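Ribonuclease P protein component 3 (Thermococcus kodakarensis KOD1, PDB 3WYZ) probably serves as a TIM-barrel-like protein subunit of archaeal ribonuclease P, the RNA-protein complex that matures tRNA by cleaving the 5' ends of its precursors. Local coordinates at residues Val14-Arg19 with Glu33-Lys38; Leu67-Arg72 with Ala87-Gln92; Gly138-Pro143 with Thr176-Ser181. All blocks are in the same frame, centred on the assembly; numbering follows the deposited sequence.

Contact 1 of 3, residues Val14-Arg19 with Glu33-Lys38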
ATOM      1  N   VAL A  14       1.243 -10.404  -7.491  1.00 41.81           N
ATOM      2  CA  VAL A  14       1.358  -8.992  -7.881  1.00 41.09           C
ATOM      3  C   VAL A  14       2.053  -8.186  -6.780  1.00 39.01           C
ATOM      4  O   VAL A  14       1.692  -8.286  -5.615  1.00 38.46           O
ATOM      5  CB  VAL A  14      -0.019  -8.371  -8.151  1.00 42.81           C
ATOM      6  CG1 VAL A  14       0.106  -6.878  -8.453  1.00 43.57           C
ATOM      7  CG2 VAL A  14      -0.718  -9.102  -9.293  1.00 44.77           C
ATOM      8  N   GLU A  15       3.052  -7.395  -7.157  1.00 38.51           N
ATOM      9  CA  GLU A  15       3.728  -6.500  -6.213  1.00 39.70           C
ATOM     10  C   GLU A  15       3.173  -5.093  -6.409  1.00 37.32           C
ATOM     11  O   GLU A  15       3.398  -4.478  -7.441  1.00 35.95           O
ATOM     12  CB  GLU A  15       5.242  -6.549  -6.435  1.00 42.73           C
ATOM     13  CG  GLU A  15       6.072  -5.544  -5.642  1.00 45.36           C
ATOM     14  CD  GLU A  15       5.694  -5.442  -4.174  1.00 44.66           C
ATOM     15  OE1 GLU A  15       4.760  -4.686  -3.862  1.00 39.86           O
ATOM     16  OE2 GLU A  15       6.352  -6.091  -3.329  1.00 48.55           O
ATOM     17  N   MET A  16       2.443  -4.609  -5.405  1.00 37.41           N
ATOM     18  CA  MET A  16       1.673  -3.371  -5.502  1.00 37.42           C
ATOM     19  C   MET A  16       2.462  -2.099  -5.232  1.00 38.16           C
ATOM     20  O   MET A  16       1.996  -1.017  -5.565  1.00 36.70           O
ATOM     21  CB  MET A  16       0.491  -3.409  -4.531  1.00 39.04           C
ATOM     22  CG  MET A  16      -0.591  -4.405  -4.890  1.00 40.35           C
ATOM     23  SD  MET A  16      -1.370  -4.024  -6.460  1.00 43.13           S
ATOM     24  CE  MET A  16      -2.446  -2.661  -6.001  1.00 43.24           C
ATOM     25  N   ASP A  17       3.644  -2.213  -4.639  1.00 40.04           N
ATOM     26  CA  ASP A  17       4.371  -1.032  -4.196  1.00 43.79           C
ATOM     27  C   ASP A  17       5.883  -1.269  -4.144  1.00 43.31           C
ATOM     28  O   ASP A  17       6.397  -1.857  -3.202  1.00 42.58           O
ATOM     29  CB  ASP A  17       3.821  -0.618  -2.823  1.00 47.61           C
ATOM     30  CG  ASP A  17       4.382   0.693  -2.316  1.00 48.53           C
ATOM     31  OD1 ASP A  17       4.972   1.448  -3.113  1.00 49.32           O
ATOM     32  OD2 ASP A  17       4.204   0.961  -1.103  1.00 46.05           O
ATOM     33  N   VAL A  18       6.573  -0.835  -5.196  1.00 46.27           N
ATOM     34  CA  VAL A  18       8.034  -0.741  -5.212  1.00 46.62           C
ATOM     35  C   VAL A  18       8.409   0.656  -5.701  1.00 46.12           C
ATOM     36  O   VAL A  18       7.773   1.195  -6.604  1.00 46.08           O
ATOM     37  CB  VAL A  18       8.693  -1.822  -6.098  1.00 48.99           C
ATOM     38  CG1 VAL A  18       8.502  -3.197  -5.489  1.00 51.09           C
ATOM     39  CG2 VAL A  18       8.136  -1.812  -7.502  1.00 52.66           C
ATOM     40  N   ARG A  19       9.445   1.237  -5.106  1.00 47.37           N
ATOM     41  CA  ARG A  19       9.736   2.660  -5.287  1.00 48.22           C
ATOM     42  C   ARG A  19      11.117   2.961  -5.877  1.00 48.27           C
ATOM     43  O   ARG A  19      11.518   4.122  -5.933  1.00 49.91           O
ATOM     44  CB  ARG A  19       9.578   3.371  -3.944  1.00 47.92           C
ATOM     45  CG  ARG A  19       8.172   3.281  -3.379  1.00 47.56           C
ATOM     46  CD  ARG A  19       8.140   3.452  -1.872  1.00 47.08           C
ATOM     47  NE  ARG A  19       6.810   3.186  -1.333  1.00 46.87           N
ATOM     48  CZ  ARG A  19       6.459   3.376  -0.065  1.00 46.92           C
ATOM     49  NH1 ARG A  19       7.335   3.847   0.819  1.00 48.90           N
ATOM     50  NH2 ARG A  19       5.218   3.101   0.323  1.00 45.23           N
ATOM     51  N   GLU A  33       3.009  -9.039 -12.039  1.00 49.47           N
ATOM     52  CA  GLU A  33       2.861  -7.608 -12.276  1.00 48.39           C
ATOM     53  C   GLU A  33       3.568  -6.852 -11.167  1.00 47.07           C
ATOM     54  O   GLU A  33       3.529  -7.263 -10.006  1.00 46.31           O
ATOM     55  CB  GLU A  33       1.388  -7.203 -12.292  1.00 52.08           C
ATOM     56  CG  GLU A  33       0.521  -7.992 -13.258  1.00 55.07           C
ATOM     57  CD  GLU A  33      -0.895  -7.442 -13.359  1.00 57.39           C
ATOM     58  OE1 GLU A  33      -1.040  -6.225 -13.625  1.00 57.75           O
ATOM     59  OE2 GLU A  33      -1.858  -8.229 -13.181  1.00 55.20           O
ATOM     60  N   VAL A  34       4.207  -5.745 -11.523  1.00 45.59           N
ATOM     61  CA  VAL A  34       4.885  -4.902 -10.545  1.00 47.09           C
ATOM     62  C   VAL A  34       4.478  -3.448 -10.757  1.00 46.59           C
ATOM     63  O   VAL A  34       4.675  -2.892 -11.835  1.00 50.04           O
ATOM     64  CB  VAL A  34       6.422  -5.040 -10.625  1.00 47.40           C
ATOM     65  CG1 VAL A  34       7.089  -4.213  -9.537  1.00 47.85           C
ATOM     66  CG2 VAL A  34       6.838  -6.497 -10.492  1.00 48.15           C
ATOM     67  N   VAL A  35       3.893  -2.850  -9.722  1.00 42.75           N
ATOM     68  CA  VAL A  35       3.493  -1.452  -9.750  1.00 42.74           C
ATOM     69  C   VAL A  35       4.632  -0.579  -9.212  1.00 41.86           C
ATOM     70  O   VAL A  35       5.107  -0.798  -8.106  1.00 40.80           O
ATOM     71  CB  VAL A  35       2.224  -1.238  -8.903  1.00 43.39           C
ATOM     72  CG1 VAL A  35       1.812   0.231  -8.897  1.00 44.39           C
ATOM     73  CG2 VAL A  35       1.084  -2.121  -9.407  1.00 42.82           C
ATOM     74  N   PHE A  36       5.075   0.393 -10.006  1.00 41.91           N
ATOM     75  CA  PHE A  36       6.074   1.355  -9.560  1.00 42.23           C
ATOM     76  C   PHE A  36       5.397   2.531  -8.862  1.00 41.95           C
ATOM     77  O   PHE A  36       4.523   3.180  -9.429  1.00 43.72           O
ATOM     78  CB  PHE A  36       6.916   1.864 -10.730  1.00 44.14           C
ATOM     79  CG  PHE A  36       7.997   2.827 -10.315  1.00 44.62           C
ATOM     80  CD1 PHE A  36       7.733   4.190 -10.223  1.00 45.44           C
ATOM     81  CD2 PHE A  36       9.266   2.369 -10.006  1.00 44.69           C
ATOM     82  CE1 PHE A  36       8.721   5.078  -9.831  1.00 45.89           C
ATOM     83  CE2 PHE A  36      10.259   3.249  -9.616  1.00 45.85           C
ATOM     84  CZ  PHE A  36       9.986   4.606  -9.529  1.00 44.66           C
ATOM     85  N   THR A  37       5.810   2.805  -7.630  1.00 41.21           N
ATOM     86  CA  THR A  37       5.217   3.868  -6.832  1.00 42.15           C
ATOM     87  C   THR A  37       6.124   5.100  -6.795  1.00 44.59           C
ATOM     88  O   THR A  37       7.299   5.010  -6.433  1.00 42.69           O
ATOM     89  CB  THR A  37       4.955   3.381  -5.395  1.00 41.69           C
ATOM     90  OG1 THR A  37       4.038   2.275  -5.424  1.00 40.38           O
ATOM     91  CG2 THR A  37       4.375   4.502  -4.543  1.00 41.56           C
ATOM     92  N   LYS A  38       5.575   6.243  -7.196  1.00 48.34           N
ATOM     93  CA  LYS A  38       6.275   7.515  -7.078  1.00 53.11           C
ATOM     94  C   LYS A  38       5.902   8.144  -5.740  1.00 51.84           C
ATOM     95  O   LYS A  38       4.736   8.447  -5.490  1.00 51.75           O
ATOM     96  CB  LYS A  38       5.892   8.454  -8.223  1.00 56.79           C
ATOM     97  CG  LYS A  38       6.619   9.792  -8.203  1.00 59.61           C
ATOM     98  CD  LYS A  38       5.884  10.839  -9.024  1.00 62.28           C
ATOM     99  CE  LYS A  38       6.644  12.159  -9.061  1.00 64.23           C
ATOM    100  NZ  LYS A  38       6.767  12.804  -7.725  1.00 67.61           N
TER

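Contact 2 of 3, residues Leu67-Arg72 with Ala87-Gln92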
ATOM      1  N   LEU A  67       0.767   6.464  -7.139  1.00 48.42           N
ATOM      2  CA  LEU A  67       1.190   7.729  -6.569  1.00 51.35           C
ATOM      3  C   LEU A  67       0.996   7.693  -5.055  1.00 51.96           C
ATOM      4  O   LEU A  67      -0.138   7.604  -4.573  1.00 58.56           O
ATOM      5  CB  LEU A  67       0.374   8.860  -7.187  1.00 54.08           C
ATOM      6  CG  LEU A  67       0.850  10.286  -6.926  1.00 57.75           C
ATOM      7  CD1 LEU A  67       2.200  10.538  -7.586  1.00 58.37           C
ATOM      8  CD2 LEU A  67      -0.198  11.264  -7.437  1.00 59.06           C
ATOM      9  N   LEU A  68       2.095   7.756  -4.311  1.00 49.53           N
ATOM     10  CA  LEU A  68       2.037   7.717  -2.850  1.00 49.77           C
ATOM     11  C   LEU A  68       2.123   9.122  -2.263  1.00 49.46           C
ATOM     12  O   LEU A  68       3.174   9.763  -2.318  1.00 47.68           O
ATOM     13  CB  LEU A  68       3.156   6.838  -2.285  1.00 48.35           C
ATOM     14  CG  LEU A  68       3.278   6.806  -0.756  1.00 50.16           C
ATOM     15  CD1 LEU A  68       2.078   6.122  -0.126  1.00 51.13           C
ATOM     16  CD2 LEU A  68       4.570   6.124  -0.341  1.00 50.27           C
ATOM     17  N   LEU A  69       1.015   9.581  -1.689  1.00 50.32           N
ATOM     18  CA  LEU A  69       0.951  10.897  -1.071  1.00 53.39           C
ATOM     19  C   LEU A  69       1.354  10.817   0.394  1.00 55.25           C
ATOM     20  O   LEU A  69       0.735  10.092   1.176  1.00 50.57           O
ATOM     21  CB  LEU A  69      -0.463  11.477  -1.172  1.00 53.81           C
ATOM     22  CG  LEU A  69      -1.089  11.592  -2.560  1.00 55.35           C
ATOM     23  CD1 LEU A  69      -2.446  12.278  -2.447  1.00 56.85           C
ATOM     24  CD2 LEU A  69      -0.180  12.334  -3.533  1.00 57.44           C
ATOM     25  N   VAL A  70       2.398  11.559   0.756  1.00 59.51           N
ATOM     26  CA  VAL A  70       2.767  11.741   2.156  1.00 63.24           C
ATOM     27  C   VAL A  70       2.578  13.224   2.497  1.00 65.03           C
ATOM     28  O   VAL A  70       3.176  14.102   1.873  1.00 63.32           O
ATOM     29  CB  VAL A  70       4.201  11.238   2.452  1.00 64.88           C
ATOM     30  CG1 VAL A  70       4.424   9.863   1.831  1.00 65.08           C
ATOM     31  CG2 VAL A  70       5.260  12.198   1.944  1.00 66.67           C
ATOM     32  N   THR A  71       1.705  13.497   3.462  1.00 68.67           N
ATOM     33  CA  THR A  71       1.346  14.868   3.815  1.00 72.02           C
ATOM     34  C   THR A  71       0.588  14.919   5.141  1.00 71.47           C
ATOM     35  O   THR A  71       0.110  13.897   5.636  1.00 69.07           O
ATOM     36  CB  THR A  71       0.490  15.534   2.710  1.00 74.41           C
ATOM     37  OG1 THR A  71       0.160  16.873   3.094  1.00 81.28           O
ATOM     38  CG2 THR A  71      -0.799  14.760   2.459  1.00 74.18           C
ATOM     39  N   ARG A  72       0.496  16.119   5.707  1.00 74.96           N
ATOM     40  CA  ARG A  72      -0.256  16.349   6.938  1.00 77.85           C
ATOM     41  C   ARG A  72      -1.390  17.342   6.691  1.00 77.68           C
ATOM     42  O   ARG A  72      -1.728  18.140   7.566  1.00 81.73           O
ATOM     43  CB  ARG A  72       0.675  16.866   8.046  1.00 81.85           C
ATOM     44  CG  ARG A  72       1.789  15.909   8.447  1.00 86.20           C
ATOM     45  CD  ARG A  72       1.244  14.561   8.905  1.00 88.89           C
ATOM     46  NE  ARG A  72       2.126  13.901   9.866  1.00 90.89           N
ATOM     47  CZ  ARG A  72       2.171  14.172  11.169  1.00 93.24           C
ATOM     48  NH1 ARG A  72       1.388  15.107  11.703  1.00 94.02           N
ATOM     49  NH2 ARG A  72       3.014  13.503  11.947  1.00 94.03           N
ATOM     50  N   ALA A  87      -3.149   6.972 -12.570  1.00 61.43           N
ATOM     51  CA  ALA A  87      -2.298   6.319 -11.583  1.00 56.67           C
ATOM     52  C   ALA A  87      -3.136   5.874 -10.398  1.00 53.18           C
ATOM     53  O   ALA A  87      -4.182   6.465 -10.112  1.00 51.06           O
ATOM     54  CB  ALA A  87      -1.198   7.266 -11.118  1.00 57.05           C
ATOM     55  N   LEU A  88      -2.674   4.832  -9.711  1.00 49.97           N
ATOM     56  CA  LEU A  88      -3.269   4.446  -8.442  1.00 47.55           C
ATOM     57  C   LEU A  88      -2.899   5.504  -7.424  1.00 47.25           C
ATOM     58  O   LEU A  88      -1.766   5.983  -7.402  1.00 45.69           O
ATOM     59  CB  LEU A  88      -2.752   3.093  -7.960  1.00 47.44           C
ATOM     60  CG  LEU A  88      -3.013   1.898  -8.865  1.00 47.79           C
ATOM     61  CD1 LEU A  88      -2.390   0.650  -8.275  1.00 48.17           C
ATOM     62  CD2 LEU A  88      -4.495   1.685  -9.137  1.00 47.90           C
ATOM     63  N   LEU A  89      -3.856   5.866  -6.578  1.00 47.71           N
ATOM     64  CA  LEU A  89      -3.608   6.834  -5.528  1.00 47.62           C
ATOM     65  C   LEU A  89      -3.432   6.105  -4.202  1.00 46.38           C
ATOM     66  O   LEU A  89      -4.393   5.578  -3.644  1.00 45.62           O
ATOM     67  CB  LEU A  89      -4.754   7.848  -5.456  1.00 48.52           C
ATOM     68  CG  LEU A  89      -4.527   9.088  -4.579  1.00 49.69           C
ATOM     69  CD1 LEU A  89      -3.325   9.881  -5.058  1.00 48.63           C
ATOM     70  CD2 LEU A  89      -5.771   9.973  -4.566  1.00 50.24           C
ATOM     71  N   TYR A  90      -2.194   6.054  -3.723  1.00 43.66           N
ATOM     72  CA  TYR A  90      -1.901   5.563  -2.382  1.00 44.78           C
ATOM     73  C   TYR A  90      -1.741   6.738  -1.428  1.00 44.92           C
ATOM     74  O   TYR A  90      -1.412   7.846  -1.847  1.00 45.12           O
ATOM     75  CB  TYR A  90      -0.608   4.747  -2.353  1.00 43.57           C
ATOM     76  CG  TYR A  90      -0.584   3.485  -3.185  1.00 42.75           C
ATOM     77  CD1 TYR A  90      -1.758   2.835  -3.574  1.00 43.00           C
ATOM     78  CD2 TYR A  90       0.628   2.912  -3.539  1.00 40.30           C
ATOM     79  CE1 TYR A  90      -1.716   1.673  -4.323  1.00 41.71           C
ATOM     80  CE2 TYR A  90       0.678   1.751  -4.277  1.00 40.87           C
ATOM     81  CZ  TYR A  90      -0.493   1.136  -4.671  1.00 42.17           C
ATOM     82  OH  TYR A  90      -0.424  -0.019  -5.409  1.00 41.61           O
ATOM     83  N   VAL A  91      -1.974   6.480  -0.143  1.00 46.33           N
ATOM     84  CA  VAL A  91      -1.718   7.455   0.909  1.00 45.24           C
ATOM     85  C   VAL A  91      -0.919   6.784   2.017  1.00 45.45           C
ATOM     86  O   VAL A  91      -1.256   5.689   2.458  1.00 45.04           O
ATOM     87  CB  VAL A  91      -3.023   8.042   1.483  1.00 45.83           C
ATOM     88  CG1 VAL A  91      -2.733   8.976   2.658  1.00 45.38           C
ATOM     89  CG2 VAL A  91      -3.793   8.780   0.404  1.00 45.23           C
ATOM     90  N   GLN A  92       0.145   7.452   2.451  1.00 47.88           N
ATOM     91  CA  GLN A  92       0.961   6.997   3.564  1.00 50.29           C
ATOM     92  C   GLN A  92       0.187   7.177   4.866  1.00 50.58           C
ATOM     93  O   GLN A  92      -0.240   8.288   5.189  1.00 50.71           O
ATOM     94  CB  GLN A  92       2.257   7.809   3.616  1.00 52.89           C
ATOM     95  CG  GLN A  92       3.232   7.439   4.727  1.00 55.93           C
ATOM     96  CD  GLN A  92       4.220   6.374   4.302  1.00 59.39           C
ATOM     97  OE1 GLN A  92       3.868   5.201   4.193  1.00 66.28           O
ATOM     98  NE2 GLN A  92       5.465   6.776   4.057  1.00 59.71           N
TER

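Contact 3 of 3, residues Gly138-Pro143 with Thr176-Ser181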
ATOM      1  N   GLY A 138      -2.799  -1.508   2.772  1.00 41.34           N
ATOM      2  CA  GLY A 138      -1.481  -1.994   2.387  1.00 42.35           C
ATOM      3  C   GLY A 138      -0.613  -2.379   3.572  1.00 42.87           C
ATOM      4  O   GLY A 138      -0.226  -1.530   4.370  1.00 44.77           O
ATOM      5  N   PHE A 139      -0.301  -3.666   3.674  1.00 42.41           N
ATOM      6  CA  PHE A 139       0.592  -4.175   4.707  1.00 42.51           C
ATOM      7  C   PHE A 139       2.024  -4.181   4.196  1.00 43.91           C
ATOM      8  O   PHE A 139       2.447  -5.133   3.532  1.00 43.90           O
ATOM      9  CB  PHE A 139       0.186  -5.595   5.121  1.00 42.30           C
ATOM     10  CG  PHE A 139      -1.102  -5.653   5.880  1.00 39.85           C
ATOM     11  CD1 PHE A 139      -2.300  -5.773   5.215  1.00 40.56           C
ATOM     12  CD2 PHE A 139      -1.107  -5.589   7.260  1.00 40.06           C
ATOM     13  CE1 PHE A 139      -3.491  -5.825   5.912  1.00 42.05           C
ATOM     14  CE2 PHE A 139      -2.292  -5.637   7.968  1.00 40.26           C
ATOM     15  CZ  PHE A 139      -3.486  -5.757   7.293  1.00 40.89           C
ATOM     16  N   SER A 140       2.762  -3.112   4.507  1.00 44.72           N
ATOM     17  CA  SER A 140       4.132  -2.946   4.028  1.00 44.39           C
ATOM     18  C   SER A 140       5.099  -3.746   4.889  1.00 43.10           C
ATOM     19  O   SER A 140       5.008  -3.729   6.107  1.00 43.99           O
ATOM     20  CB  SER A 140       4.534  -1.466   4.029  1.00 46.81           C
ATOM     21  OG  SER A 140       4.684  -0.978   5.356  1.00 53.34           O
ATOM     22  N   LEU A 141       6.029  -4.439   4.244  1.00 42.85           N
ATOM     23  CA  LEU A 141       7.101  -5.143   4.939  1.00 42.78           C
ATOM     24  C   LEU A 141       8.262  -4.206   5.313  1.00 44.91           C
ATOM     25  O   LEU A 141       9.053  -4.530   6.195  1.00 44.95           O
ATOM     26  CB  LEU A 141       7.601  -6.294   4.064  1.00 43.23           C
ATOM     27  CG  LEU A 141       8.799  -7.126   4.522  1.00 46.22           C
ATOM     28  CD1 LEU A 141       8.609  -7.739   5.906  1.00 47.80           C
ATOM     29  CD2 LEU A 141       9.077  -8.212   3.498  1.00 47.28           C
ATOM     30  N   SER A 142       8.344  -3.046   4.655  1.00 44.99           N
ATOM     31  CA  SER A 142       9.482  -2.124   4.784  1.00 47.68           C
ATOM     32  C   SER A 142       9.882  -1.763   6.224  1.00 48.96           C
ATOM     33  O   SER A 142      11.061  -1.827   6.557  1.00 50.60           O
ATOM     34  CB  SER A 142       9.222  -0.832   3.995  1.00 49.02           C
ATOM     35  OG  SER A 142      10.435  -0.162   3.736  1.00 56.00           O
ATOM     36  N   PRO A 143       8.912  -1.373   7.078  1.00 50.57           N
ATOM     37  CA  PRO A 143       9.262  -0.991   8.454  1.00 51.86           C
ATOM     38  C   PRO A 143       9.940  -2.102   9.272  1.00 50.40           C
ATOM     39  O   PRO A 143      10.760  -1.807  10.132  1.00 48.33           O
ATOM     40  CB  PRO A 143       7.905  -0.626   9.077  1.00 51.91           C
ATOM     41  CG  PRO A 143       7.003  -0.345   7.925  1.00 52.41           C
ATOM     42  CD  PRO A 143       7.461  -1.260   6.834  1.00 52.12           C
ATOM     43  N   THR A 176       2.807  -5.990   0.683  1.00 41.39           N
ATOM     44  CA  THR A 176       3.804  -5.412  -0.207  1.00 40.94           C
ATOM     45  C   THR A 176       5.117  -5.113   0.506  1.00 41.46           C
ATOM     46  O   THR A 176       5.149  -4.922   1.713  1.00 42.30           O
ATOM     47  CB  THR A 176       3.277  -4.137  -0.896  1.00 41.83           C
ATOM     48  OG1 THR A 176       4.287  -3.613  -1.763  1.00 42.17           O
ATOM     49  CG2 THR A 176       2.869  -3.070   0.125  1.00 40.99           C
ATOM     50  N   SER A 177       6.203  -5.092  -0.260  1.00 41.92           N
ATOM     51  CA  SER A 177       7.513  -4.745   0.269  1.00 42.60           C
ATOM     52  C   SER A 177       7.629  -3.248   0.535  1.00 41.66           C
ATOM     53  O   SER A 177       8.287  -2.841   1.496  1.00 41.13           O
ATOM     54  CB  SER A 177       8.624  -5.183  -0.695  1.00 44.10           C
ATOM     55  OG  SER A 177       8.602  -4.416  -1.895  1.00 46.63           O
ATOM     56  N   SER A 178       6.995  -2.438  -0.314  1.00 42.42           N
ATOM     57  CA  SER A 178       7.174  -0.982  -0.297  1.00 45.55           C
ATOM     58  C   SER A 178       8.670  -0.675  -0.367  1.00 48.37           C
ATOM     59  O   SER A 178       9.171   0.189   0.353  1.00 52.94           O
ATOM     60  CB  SER A 178       6.537  -0.353   0.952  1.00 44.90           C
ATOM     61  OG  SER A 178       5.152  -0.645   1.025  1.00 43.75           O
ATOM     62  N   ALA A 179       9.369  -1.400  -1.241  1.00 48.05           N
ATOM     63  CA  ALA A 179      10.830  -1.380  -1.296  1.00 48.96           C
ATOM     64  C   ALA A 179      11.350  -0.071  -1.868  1.00 51.54           C
ATOM     65  O   ALA A 179      10.851   0.415  -2.889  1.00 51.73           O
ATOM     66  CB  ALA A 179      11.348  -2.549  -2.115  1.00 47.77           C
ATOM     67  N   GLU A 180      12.335   0.504  -1.184  1.00 54.00           N
ATOM     68  CA  GLU A 180      13.021   1.703  -1.659  1.00 55.51           C
ATOM     69  C   GLU A 180      14.436   1.383  -2.139  1.00 54.07           C
ATOM     70  O   GLU A 180      15.172   2.279  -2.555  1.00 54.16           O
ATOM     71  CB  GLU A 180      13.027   2.774  -0.566  1.00 59.04           C
ATOM     72  CG  GLU A 180      11.615   3.222  -0.207  1.00 63.40           C
ATOM     73  CD  GLU A 180      11.555   4.464   0.661  1.00 67.67           C
ATOM     74  OE1 GLU A 180      12.618   5.063   0.947  1.00 72.03           O
ATOM     75  OE2 GLU A 180      10.429   4.843   1.055  1.00 66.42           O
ATOM     76  N   SER A 181      14.805   0.104  -2.093  1.00 51.20           N
ATOM     77  CA  SER A 181      16.058  -0.364  -2.682  1.00 51.72           C
ATOM     78  C   SER A 181      15.908  -1.824  -3.101  1.00 49.62           C
ATOM     79  O   SER A 181      14.980  -2.510  -2.664  1.00 47.55           O
ATOM     80  CB  SER A 181      17.221  -0.218  -1.688  1.00 51.77           C
ATOM     81  OG  SER A 181      17.133  -1.177  -0.642  1.00 51.04           O
TER
HETATM   82  O   HOH W   1       9.301   2.054   2.252  1.00 43.18           O

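Contact 1 of 3, residues Val14-Arg19 with Glu33-Lys38
Val14-Arg19 and Glu33-Lys38 lie on strands 14-18 and 33-41, the two strands of the first beta-alpha-beta unit, which run parallel at 7° and are joined through helix 21-30. Glu15 straddles Val34, its N bonding Glu33 O at 2.9 Å and its O taking Val35 N at 2.8 Å. A beta bulge then shifts the register by one, so that Val18, not Asp17, gives its N to Val35 O and takes Thr37 N on its O at 2.7 Å. The CB of Asp17 points away from the neighbouring strand, yet its carboxylate comes back to Thr37, whose OG1 donates to OD1 at 2.6 Å from above the carboxylate plane. Arg19 NE reaches the same OD1 from the opposite face, while Arg19 NH2 forms a salt bridge with Asp17 OD2 at 2.8 Å. This side-on, two-nitrogen grip should hold the carboxylate against rotation at the C-terminal end of the strands, in a TIM-barrel-like fold. Glu15 curls back, bent at chi2 (46°), and OE1 accepts Asp17 N; Thr176 OG1 meets Glu15 OE1 at a doubtful, unusually short 2.4 Å. Val18 CG2 and Val34 CG1, 3.3 Å apart, seem too tight to trust; His24 of helix 21-30 touches both valines.

Contact 2 of 3, residues Leu67-Arg72 with Ala87-Gln92
The 67-70 part of strand 65-70 and strand 88-92 run parallel with a 30° angle between their directions, the axes of these short segments approaching to 4.4 Å, and their backbones are tied by four hydrogen bonds. Leu67 gives its N to Leu88 O at 2.6 Å and receives Tyr90 N on its O at 2.7 Å; Leu69 repeats the pattern, its N going to Tyr90 O and its O taking Gln92 N, each at 3.0 Å. The last two bonds are nearly straight at the hydrogen.

The side chains divide between the two faces of the sheet. On the face of Leu67, Leu69 and Leu89, the CD1 methyl of Leu89 is the meeting point: it touches Leu69 CD1 at 3.7 Å and lies more loosely against Leu67 CD2. Leu89 reaches them because its CG stands opposite the backbone N (chi1 -169°), which sends the branch across to the other strand. On the other face, Leu68 CD1 lies over the backbone between Val91 and Gln92, 3.5 Å from Gln92 N, and also rests on Tyr90 CB. Farther along, Val70 and Gln92 run alongside each other, pointing the same way, with Val70 CG1 against Gln92 CB at 3.5 Å. The Tyr90 ring leads away from strand 65-70, and its hydroxyl is hydrogen-bonded to Met16 O.

Helix 74-83 completes this beta-alpha-beta unit of the TIM-barrel-like fold and packs on Leu89 through Val80 and Lys81; strand 33-41 flanks 65-70, and strand 109-111 continues the sheet beyond 88-92.

Contact 3 of 3, residues Gly138-Pro143 with Thr176-Ser181
Backbone hydrogen bonds from Thr176 to Phe139 and Leu141 make a single parallel bridge, between the last two strands of the sheet, in which Ser140 pairs with Thr176. Thr176 N donates to Phe139 O at 3.0 Å, and Leu141 N returns to Thr176 O at 2.7 Å. Ser140 CA also presents its hydrogen to Thr176 O, 3.2 Å away.

Side-chain packing is slight and mostly serine against serine. Ser178 OG lies 3.2 Å from Ser140 CB, and the two CB atoms are 3.8 Å apart; the Ser178 hydroxyl itself is hydrogen-bonded to Asp17, and that of Ser140 to Ser112.

Polar side-chain links hold the turn that follows the strand. A trans chi1 (180°) swings Thr176 OG1, which also faces Glu15, toward the chain ahead, where it accepts Ser178 N at 3.3 Å in an ST turn. One water bridges the segments: Ser142 OG donates to it at 2.9 Å, and it donates to Ser178 O at 2.7 Å and to Glu180 OE2.

Around the bridge, strand 136-140 has 109-111 on its other side and leads into the short, weakly bonded helical turn at 142-145; Leu141 packs on helix 188-198, and Thr176 and Ser177 touch strand 14-18 of the barrel-like sheet.

All three contacts reach one parallel sheet, and contact 1 touches both of the others. Toward contact 2, whose centre is about 13 Å from its own, the strands 33-41 and 65-70 are neighbours: Lys38 O probably accepts Leu68 N at 3.0 Å, and Thr37 CG2 packs on Leu68 CB at 3.5 Å; the tyrosine hydroxyl of contact 2 ties it to strand 14-18 as well. Toward contact 3, centred about 10 Å away, Arg19 N meets Ala179 O at 2.8 Å, so the two outermost strands are drawn together through side chains and the following loop, consistent with a TIM-barrel-like closure. Contacts 2 and 3 stay about 6 Å apart at their nearest atoms. Glycerol, probably from crystallisation, lies beside Arg19, Gln92 and Ser178.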